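Local coordinates for methionyl-tRNA formyltransferase (PDB 1ZGH), which probably transfers a formyl group from 10-formyltetrahydrofolate to the methionine carried by initiator tRNA, at residues Ile33-Thr38 and Tyr57-Ile62. Sequence-based numbering, arbitrary orientation.
Sequences IIIATT and YNTTII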
loop_
_atom_site.group_PDB
_atom_site.type_symbol
_atom_site.label_atom_id
_atom_site.label_comp_id
_atom_site.label_asym_id
_atom_site.label_seq_id
_atom_site.Cartn_x
_atom_site.Cartn_y
_atom_site.Cartn_z
ATOM N N ILE A 33 6.218 18.827 -7.631
ATOM C CA ILE A 33 5.904 17.403 -7.481
ATOM C C ILE A 33 4.404 17.121 -7.465
ATOM O O ILE A 33 3.575 18.003 -7.168
ATOM C CB ILE A 33 6.502 16.794 -6.198
ATOM C CG1 ILE A 33 5.913 17.446 -4.951
ATOM C CG2 ILE A 33 8.039 16.896 -6.170
ATOM C CD1 ILE A 33 6.216 16.670 -3.676
ATOM N N ILE A 34 4.068 15.874 -7.789
ATOM C CA ILE A 34 2.719 15.386 -7.610
ATOM C C ILE A 34 2.790 14.266 -6.585
ATOM O O ILE A 34 3.671 13.416 -6.649
ATOM C CB ILE A 34 2.116 14.857 -8.921
ATOM C CG1 ILE A 34 1.913 15.997 -9.928
ATOM C CG2 ILE A 34 0.777 14.125 -8.661
ATOM C CD1 ILE A 34 1.562 15.529 -11.287
ATOM N N ILE A 35 1.862 14.303 -5.637
ATOM C CA ILE A 35 1.531 13.154 -4.795
ATOM C C ILE A 35 0.170 12.603 -5.202
ATOM O O ILE A 35 -0.862 13.227 -4.977
ATOM C CB ILE A 35 1.525 13.504 -3.287
ATOM C CG1 ILE A 35 2.848 14.199 -2.921
ATOM C CG2 ILE A 35 1.328 12.214 -2.424
ATOM C CD1 ILE A 35 3.002 14.540 -1.454
ATOM N N ALA A 36 0.177 11.401 -5.763
ATOM C CA ALA A 36 -1.058 10.738 -6.156
ATOM C C ALA A 36 -1.315 9.605 -5.175
ATOM O O ALA A 36 -0.540 8.667 -5.065
ATOM C CB ALA A 36 -0.953 10.237 -7.598
ATOM N N THR A 37 -2.369 9.722 -4.394
ATOM C CA THR A 37 -2.619 8.698 -3.361
ATOM C C THR A 37 -4.098 8.627 -3.040
ATOM O O THR A 37 -4.836 9.621 -3.210
ATOM C CB THR A 37 -1.815 9.031 -2.071
ATOM O OG1 THR A 37 -1.769 7.895 -1.190
ATOM C CG2 THR A 37 -2.406 10.287 -1.352
ATOM N N THR A 38 -4.496 7.463 -2.528
ATOM C CA THR A 38 -5.788 7.266 -1.917
ATOM C C THR A 38 -5.607 6.766 -0.475
ATOM O O THR A 38 -4.486 6.492 -0.020
ATOM C CB THR A 38 -6.611 6.276 -2.757
ATOM O OG1 THR A 38 -5.932 5.046 -2.769
ATOM C CG2 THR A 38 -6.719 6.782 -4.173
ATOM N N TYR A 57 8.800 22.955 -2.142
ATOM C CA TYR A 57 8.060 22.209 -3.179
ATOM C C TYR A 57 6.735 22.874 -3.529
ATOM O O TYR A 57 6.098 23.442 -2.662
ATOM C CB TYR A 57 7.821 20.767 -2.701
ATOM C CG TYR A 57 9.068 20.084 -2.168
ATOM C CD1 TYR A 57 9.105 19.546 -0.879
ATOM C CD2 TYR A 57 10.217 19.985 -2.950
ATOM C CE1 TYR A 57 10.259 18.928 -0.387
ATOM C CE2 TYR A 57 11.374 19.384 -2.468
ATOM C CZ TYR A 57 11.384 18.858 -1.183
ATOM O OH TYR A 57 12.524 18.257 -0.708
ATOM N N ASN A 58 6.352 22.867 -4.808
ATOM C CA ASN A 58 4.950 23.112 -5.181
ATOM C C ASN A 58 4.366 21.729 -5.318
ATOM O O ASN A 58 4.713 21.015 -6.251
ATOM C CB ASN A 58 4.780 23.860 -6.503
ATOM C CG ASN A 58 3.293 24.121 -6.860
ATOM O OD1 ASN A 58 2.378 23.728 -6.138
ATOM N ND2 ASN A 58 3.068 24.811 -7.966
ATOM N N THR A 59 3.513 21.367 -4.362
ATOM C CA THR A 59 2.936 20.040 -4.259
ATOM C C THR A 59 1.498 20.056 -4.780
ATOM O O THR A 59 0.666 20.834 -4.310
ATOM C CB THR A 59 2.961 19.539 -2.789
ATOM O OG1 THR A 59 4.301 19.580 -2.288
ATOM C CG2 THR A 59 2.470 18.118 -2.690
ATOM N N THR A 60 1.233 19.222 -5.783
ATOM C CA THR A 60 -0.134 18.960 -6.249
ATOM C C THR A 60 -0.572 17.574 -5.754
ATOM O O THR A 60 0.108 16.589 -6.014
ATOM C CB THR A 60 -0.198 19.068 -7.806
ATOM O OG1 THR A 60 0.328 20.324 -8.207
ATOM C CG2 THR A 60 -1.624 18.958 -8.347
ATOM N N ILE A 61 -1.708 17.515 -5.061
ATOM C CA ILE A 61 -2.248 16.282 -4.538
ATOM C C ILE A 61 -3.367 15.812 -5.468
ATOM O O ILE A 61 -4.280 16.582 -5.783
ATOM C CB ILE A 61 -2.768 16.440 -3.102
ATOM C CG1 ILE A 61 -1.653 16.975 -2.207
ATOM C CG2 ILE A 61 -3.255 15.101 -2.532
ATOM C CD1 ILE A 61 -2.137 17.335 -0.822
ATOM N N ILE A 62 -3.237 14.578 -5.946
ATOM C CA ILE A 62 -4.214 13.973 -6.826
ATOM C C ILE A 62 -4.779 12.739 -6.151
ATOM O O ILE A 62 -4.023 11.895 -5.678
ATOM C CB ILE A 62 -3.579 13.635 -8.182
ATOM C CG1 ILE A 62 -3.184 14.952 -8.893
ATOM C CG2 ILE A 62 -4.536 12.794 -9.007
ATOM C CD1 ILE A 62 -2.503 14.775 -10.248
#
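Ile33, Ile35 and Thr37 hydrogen-bond through their backbone N-H groups to Asn58, Thr60 and Ile62, pairing the first two parallel strands of the Rossmann-like formyltransferase domain. Strand directions 23° apart, with helix 40-52 in the connection, define a beta-alpha-beta crossover. Five bonds zip the pair: Ile33 N reaches Asn58 O at 3.0 Å, Thr60 N returns to Ile33 O, and the alternation ends with Thr37 N on Ile62 O. The Ile62 N to Ile35 O bond, 2.9 Å long, is nearly straight at hydrogen (171°). Ile35 O also takes a CA-H...O contact from Ile61 CA, secondary to the N-H bond from Ile62.

On the face carrying Ile34 and Ile62, these two side chains meet at an angle, Ile34 CG2 touching Ile62 CD1 at 3.7 Å. With chi1 at -67°, CG1 of Ile34 takes the place opposite the carbonyl carbon, which leaves CG2 leaning toward the C-terminal end of the strand and toward Ile62, two residues beyond its register partner Thr60. On the opposite face Thr59 divides its branches between two isoleucines: its methyl CG2 packs on Ile35 CD1 at 3.8 Å, while its hydroxyl faces Ile33.

Farther out, helix 156-178 covers part of this second face, Phe168 meeting Ile35 and Leu176 meeting Ile33, while Ile61 packs on Ala46 of helix 40-52. Strand 80-83 hydrogen-bonds to the other edge of strand 31-36, placing the latter inside the sheet, whereas strand 57-62 is outermost within the chain. Thr59 OG1, buried here without a hydrogen-bonding partner in the model, lies 3.7 Å from Ile33 CD1.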